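PDB 6YGA: N-alpha-acetyltransferase 35, NatC auxiliary subunit from Saccharomyces cerevisiae, which serves as an auxiliary subunit of the NatC N-terminal acetyltransferase, which acetylates the N-terminal methionine of the L-A virus Gag protein. Local coordinates for residues I490-L504 with Y520-T534. Sequence-based numbering, arbitrary orientation.
Sequences IESNINAIHSMNKKL and YRFAMDNEMEQLQAT
The carbonyl oxygen of A523, whose CB packs on I497, is gripped by two backbone amides: E527 N lies 2.7 Å and M528 N 2.9 Å from A523 O, approaching from opposite faces of the carbonyl plane. The second bond makes a wider pi-type turn, a local irregularity in the helix that supplies one arm of an antiparallel hairpin. Segments 490-504 and 520-534 illustrate knobs-into-holes packing, held mainly by apolar side chains, at an interhelical angle of 145°, with axes 9.8 Å apart at their closest. I497 is the central knob, set among Y520, A523, M524 and M528; its CD1 rests 3.7 Å from A523 CB, while its CG2 branch turns to the selenium of selenomethionine M524. In return, Y520 fills the hole between I497, M500, N501 and L504. With chi1 at 169° its ring is swung away from its own backbone N, and the ring edge meets the other helix, CE1 lying 3.5 Å from I497 O. L531 forms the third knob: its two methyls straddle N493 CB and reach I490 and I497, and its side chain runs past I494 in the opposite direction, CB against CG1. Selenomethionine M528 is bent at both chi2 (57°) and chi3, which brings CE within 3.3 Å of H498 NE2. Beside it, the amide of Q532 lies across I494, NE2 touching both CG2 and CD1. Further along, T534 lays CG2 against I490, while its hydroxyl accepts from Q530 NE2 and bonds to E370 O of helix 360-372. A373, in the loop after that helix, touches I490, L531 and T534 at one end of the contact; from the other, helices 465-506 and 511-564 run on to their connecting turn.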
loop_
_atom_site.group_PDB
_atom_site.type_symbol
_atom_site.label_atom_id
_atom_site.label_comp_id
_atom_site.label_asym_id
_atom_site.label_seq_id
_atom_site.Cartn_x
_atom_site.Cartn_y
_atom_site.Cartn_z
ATOM N N ILE B 490 8.012 38.614 12.993
ATOM C CA ILE B 490 8.406 39.131 11.686
ATOM C C ILE B 490 8.032 40.602 11.565
ATOM O O ILE B 490 8.838 41.434 11.133
ATOM C CB ILE B 490 7.763 38.300 10.561
ATOM C CG1 ILE B 490 8.211 36.839 10.646
ATOM C CG2 ILE B 490 8.107 38.898 9.203
ATOM C CD1 ILE B 490 9.702 36.647 10.476
ATOM N N GLU B 491 6.797 40.942 11.945
ATOM C CA GLU B 491 6.352 42.329 11.868
ATOM C C GLU B 491 7.188 43.225 12.771
ATOM O O GLU B 491 7.477 44.374 12.421
ATOM C CB GLU B 491 4.869 42.423 12.229
ATOM C CG GLU B 491 3.958 42.627 11.030
ATOM C CD GLU B 491 4.078 44.021 10.443
ATOM O OE1 GLU B 491 4.276 44.977 11.221
ATOM O OE2 GLU B 491 3.977 44.162 9.207
ATOM N N SER B 492 7.590 42.712 13.936
ATOM C CA SER B 492 8.464 43.477 14.820
ATOM C C SER B 492 9.803 43.775 14.152
ATOM O O SER B 492 10.338 44.881 14.285
ATOM C CB SER B 492 8.666 42.720 16.133
ATOM O OG SER B 492 9.750 43.252 16.870
ATOM N N ASN B 493 10.357 42.801 13.424
ATOM C CA ASN B 493 11.609 43.034 12.709
ATOM C C ASN B 493 11.409 44.015 11.560
ATOM O O ASN B 493 12.279 44.854 11.296
ATOM C CB ASN B 493 12.180 41.712 12.192
ATOM C CG ASN B 493 12.583 40.766 13.310
ATOM O OD1 ASN B 493 12.825 41.188 14.439
ATOM N ND2 ASN B 493 12.665 39.479 12.997
ATOM N N ILE B 494 10.272 43.921 10.864
ATOM C CA ILE B 494 9.979 44.856 9.781
ATOM C C ILE B 494 9.853 46.274 10.324
ATOM O O ILE B 494 10.401 47.223 9.752
ATOM C CB ILE B 494 8.710 44.421 9.022
ATOM C CG1 ILE B 494 8.957 43.124 8.244
ATOM C CG2 ILE B 494 8.240 45.525 8.081
ATOM C CD1 ILE B 494 7.732 42.604 7.506
ATOM N N ASN B 495 9.146 46.440 11.446
ATOM C CA ASN B 495 8.961 47.775 12.010
ATOM C C ASN B 495 10.270 48.357 12.528
ATOM O O ASN B 495 10.459 49.579 12.487
ATOM C CB ASN B 495 7.915 47.741 13.125
ATOM C CG ASN B 495 6.498 47.642 12.592
ATOM O OD1 ASN B 495 6.194 48.146 11.510
ATOM N ND2 ASN B 495 5.622 46.989 13.350
ATOM N N ALA B 496 11.181 47.510 13.012
ATOM C CA ALA B 496 12.481 48.003 13.459
ATOM C C ALA B 496 13.246 48.646 12.308
ATOM O O ALA B 496 13.890 49.687 12.484
ATOM C CB ALA B 496 13.292 46.865 14.077
ATOM N N ILE B 497 13.182 48.040 11.121
ATOM C CA ILE B 497 13.791 48.646 9.942
ATOM C C ILE B 497 13.065 49.932 9.566
ATOM O O ILE B 497 13.693 50.927 9.186
ATOM C CB ILE B 497 13.812 47.640 8.776
ATOM C CG1 ILE B 497 14.707 46.444 9.114
ATOM C CG2 ILE B 497 14.276 48.314 7.494
ATOM C CD1 ILE B 497 14.721 45.361 8.044
ATOM N N HIS B 498 11.732 49.938 9.674
ATOM C CA HIS B 498 10.972 51.147 9.365
ATOM C C HIS B 498 11.307 52.275 10.333
ATOM O O HIS B 498 11.373 53.444 9.934
ATOM C CB HIS B 498 9.471 50.856 9.393
ATOM C CG HIS B 498 8.958 50.185 8.158
ATOM N ND1 HIS B 498 7.866 49.344 8.167
ATOM C CD2 HIS B 498 9.379 50.239 6.872
ATOM C CE1 HIS B 498 7.642 48.901 6.943
ATOM N NE2 HIS B 498 8.546 49.430 6.138
ATOM N N SER B 499 11.511 51.946 11.611
ATOM C CA SER B 499 11.820 52.976 12.598
ATOM C C SER B 499 13.160 53.644 12.313
ATOM O O SER B 499 13.338 54.829 12.621
ATOM C CB SER B 499 11.812 52.375 14.004
ATOM O OG SER B 499 12.890 51.473 14.176
HETATM N N MSE B 500 14.104 52.912 11.728
HETATM C CA MSE B 500 15.392 53.487 11.353
HETATM C C MSE B 500 15.206 54.574 10.304
HETATM O O MSE B 500 15.854 55.619 10.359
HETATM C CB MSE B 500 16.342 52.409 10.825
HETATM C CG MSE B 500 16.990 51.552 11.902
HETATM SE SE MSE B 500 18.246 50.250 11.163
HETATM C CE MSE B 500 18.973 49.549 12.834
ATOM N N ASN B 501 14.311 54.319 9.349
ATOM C CA ASN B 501 14.033 55.315 8.319
ATOM C C ASN B 501 13.356 56.545 8.912
ATOM O O ASN B 501 13.644 57.676 8.503
ATOM C CB ASN B 501 13.172 54.706 7.215
ATOM C CG ASN B 501 12.963 55.653 6.053
ATOM O OD1 ASN B 501 13.791 56.527 5.792
ATOM N ND2 ASN B 501 11.851 55.487 5.347
ATOM N N LYS B 502 12.453 56.347 9.879
ATOM C CA LYS B 502 11.847 57.486 10.561
ATOM C C LYS B 502 12.892 58.280 11.334
ATOM O O LYS B 502 12.865 59.516 11.341
ATOM C CB LYS B 502 10.738 57.018 11.505
ATOM C CG LYS B 502 9.538 56.371 10.828
ATOM C CD LYS B 502 8.339 56.361 11.770
ATOM C CE LYS B 502 7.212 55.479 11.255
ATOM N NZ LYS B 502 7.549 54.031 11.356
ATOM N N LYS B 503 13.821 57.585 11.996
ATOM C CA LYS B 503 14.847 58.268 12.774
ATOM C C LYS B 503 15.828 59.012 11.877
ATOM O O LYS B 503 16.340 60.069 12.265
ATOM C CB LYS B 503 15.582 57.262 13.660
ATOM C CG LYS B 503 16.594 57.875 14.612
ATOM C CD LYS B 503 17.354 56.794 15.363
ATOM C CE LYS B 503 18.571 57.369 16.070
ATOM N NZ LYS B 503 19.500 56.300 16.533
ATOM N N LEU B 504 16.095 58.485 10.679
ATOM C CA LEU B 504 16.997 59.162 9.750
ATOM C C LEU B 504 16.447 60.520 9.332
ATOM O O LEU B 504 17.199 61.497 9.235
ATOM C CB LEU B 504 17.238 58.287 8.520
ATOM C CG LEU B 504 18.263 57.161 8.646
ATOM C CD1 LEU B 504 18.218 56.267 7.419
ATOM C CD2 LEU B 504 19.658 57.737 8.840
ATOM N N TYR B 520 20.884 50.924 8.261
ATOM C CA TYR B 520 19.587 50.848 7.596
ATOM C C TYR B 520 19.714 50.304 6.178
ATOM O O TYR B 520 18.857 49.538 5.726
ATOM C CB TYR B 520 18.927 52.226 7.586
ATOM C CG TYR B 520 17.699 52.321 6.708
ATOM C CD1 TYR B 520 16.490 51.767 7.109
ATOM C CD2 TYR B 520 17.747 52.974 5.484
ATOM C CE1 TYR B 520 15.366 51.854 6.313
ATOM C CE2 TYR B 520 16.628 53.068 4.679
ATOM C CZ TYR B 520 15.439 52.505 5.100
ATOM O OH TYR B 520 14.318 52.592 4.307
ATOM N N ARG B 521 20.768 50.695 5.458
ATOM C CA ARG B 521 20.928 50.226 4.085
ATOM C C ARG B 521 21.212 48.729 4.042
ATOM O O ARG B 521 20.693 48.020 3.172
ATOM C CB ARG B 521 22.042 51.002 3.387
ATOM C CG ARG B 521 22.158 50.681 1.906
ATOM C CD ARG B 521 23.434 51.228 1.298
ATOM N NE ARG B 521 23.381 51.182 -0.158
ATOM C CZ ARG B 521 22.851 52.143 -0.906
ATOM N NH1 ARG B 521 22.340 53.218 -0.323
ATOM N NH2 ARG B 521 22.833 52.033 -2.227
ATOM N N PHE B 522 22.035 48.232 4.969
ATOM C CA PHE B 522 22.309 46.800 5.019
ATOM C C PHE B 522 21.037 46.004 5.277
ATOM O O PHE B 522 20.803 44.971 4.640
ATOM C CB PHE B 522 23.357 46.503 6.094
ATOM C CG PHE B 522 23.493 45.041 6.423
ATOM C CD1 PHE B 522 24.297 44.213 5.655
ATOM C CD2 PHE B 522 22.819 44.496 7.507
ATOM C CE1 PHE B 522 24.422 42.866 5.958
ATOM C CE2 PHE B 522 22.938 43.151 7.814
ATOM C CZ PHE B 522 23.741 42.336 7.040
ATOM N N ALA B 523 20.202 46.471 6.207
ATOM C CA ALA B 523 18.966 45.759 6.512
ATOM C C ALA B 523 18.061 45.682 5.290
ATOM O O ALA B 523 17.499 44.624 4.981
ATOM C CB ALA B 523 18.245 46.437 7.677
HETATM N N MSE B 524 17.911 46.794 4.577
HETATM C CA MSE B 524 17.077 46.829 3.384
HETATM C C MSE B 524 17.628 45.923 2.291
HETATM O O MSE B 524 16.872 45.262 1.581
HETATM C CB MSE B 524 16.955 48.261 2.861
HETATM C CG MSE B 524 16.226 49.199 3.804
HETATM SE SE MSE B 524 14.313 48.833 3.883
HETATM C CE MSE B 524 13.762 49.753 2.256
ATOM N N ASP B 525 18.955 45.893 2.164
ATOM C CA ASP B 525 19.580 45.115 1.102
ATOM C C ASP B 525 19.658 43.627 1.430
ATOM O O ASP B 525 19.668 42.799 0.513
ATOM C CB ASP B 525 20.983 45.653 0.809
ATOM C CG ASP B 525 20.961 47.026 0.162
ATOM O OD1 ASP B 525 19.926 47.394 -0.430
ATOM O OD2 ASP B 525 21.988 47.733 0.241
ATOM N N ASN B 526 19.709 43.266 2.713
ATOM C CA ASN B 526 19.971 41.890 3.114
ATOM C C ASN B 526 18.837 41.219 3.879
ATOM O O ASN B 526 18.828 39.986 3.962
ATOM C CB ASN B 526 21.243 41.819 3.975
ATOM C CG ASN B 526 22.507 42.105 3.183
ATOM O OD1 ASN B 526 22.749 43.236 2.758
ATOM N ND2 ASN B 526 23.328 41.080 2.994
ATOM N N GLU B 527 17.887 41.975 4.432
ATOM C CA GLU B 527 16.907 41.378 5.334
ATOM C C GLU B 527 15.459 41.689 4.968
ATOM O O GLU B 527 14.577 40.842 5.153
ATOM C CB GLU B 527 17.176 41.832 6.770
ATOM C CG GLU B 527 18.461 41.275 7.357
ATOM C CD GLU B 527 18.706 41.750 8.772
ATOM O OE1 GLU B 527 18.011 42.689 9.214
ATOM O OE2 GLU B 527 19.593 41.183 9.444
HETATM N N MSE B 528 15.196 42.888 4.456
HETATM C CA MSE B 528 13.822 43.347 4.254
HETATM C C MSE B 528 13.026 42.490 3.272
HETATM O O MSE B 528 11.888 42.118 3.552
HETATM C CB MSE B 528 13.810 44.800 3.777
HETATM C CG MSE B 528 12.414 45.399 3.683
HETATM SE SE MSE B 528 11.420 45.325 5.366
HETATM C CE MSE B 528 10.929 47.209 5.485
ATOM N N GLU B 529 13.629 42.183 2.121
ATOM C CA GLU B 529 12.916 41.427 1.097
ATOM C C GLU B 529 12.489 40.057 1.614
ATOM O O GLU B 529 11.371 39.603 1.341
ATOM C CB GLU B 529 13.789 41.292 -0.151
ATOM C CG GLU B 529 13.128 40.560 -1.307
ATOM C CD GLU B 529 14.007 40.520 -2.543
ATOM O OE1 GLU B 529 15.059 41.195 -2.551
ATOM O OE2 GLU B 529 13.645 39.813 -3.506
ATOM N N GLN B 530 13.360 39.391 2.379
ATOM C CA GLN B 530 13.011 38.084 2.927
ATOM C C GLN B 530 11.955 38.201 4.023
ATOM O O GLN B 530 11.077 37.338 4.140
ATOM C CB GLN B 530 14.261 37.384 3.459
ATOM C CG GLN B 530 13.995 35.993 4.005
ATOM C CD GLN B 530 13.433 35.061 2.951
ATOM O OE1 GLN B 530 14.103 34.742 1.969
ATOM N NE2 GLN B 530 12.195 34.626 3.144
ATOM N N LEU B 531 12.025 39.259 4.836
ATOM C CA LEU B 531 11.011 39.468 5.867
ATOM C C LEU B 531 9.630 39.652 5.252
ATOM O O LEU B 531 8.647 39.075 5.731
ATOM C CB LEU B 531 11.377 40.674 6.730
ATOM C CG LEU B 531 12.467 40.471 7.782
ATOM C CD1 LEU B 531 12.951 41.813 8.312
ATOM C CD2 LEU B 531 11.953 39.600 8.918
ATOM N N GLN B 532 9.532 40.451 4.187
ATOM C CA GLN B 532 8.240 40.635 3.535
ATOM C C GLN B 532 7.740 39.328 2.940
ATOM O O GLN B 532 6.552 39.003 3.050
ATOM C CB GLN B 532 8.339 41.711 2.456
ATOM C CG GLN B 532 8.637 43.103 2.989
ATOM C CD GLN B 532 7.470 43.710 3.750
ATOM O OE1 GLN B 532 6.336 43.237 3.657
ATOM N NE2 GLN B 532 7.744 44.767 4.507
ATOM N N ALA B 533 8.631 38.561 2.311
ATOM C CA ALA B 533 8.219 37.292 1.721
ATOM C C ALA B 533 7.764 36.314 2.797
ATOM O O ALA B 533 6.743 35.633 2.642
ATOM C CB ALA B 533 9.361 36.701 0.893
ATOM N N THR B 534 8.515 36.232 3.899
ATOM C CA THR B 534 8.110 35.377 5.010
ATOM C C THR B 534 6.793 35.847 5.616
ATOM O O THR B 534 5.926 35.028 5.944
ATOM C CB THR B 534 9.217 35.344 6.065
ATOM O OG1 THR B 534 10.375 34.704 5.517
ATOM C CG2 THR B 534 8.767 34.584 7.304
#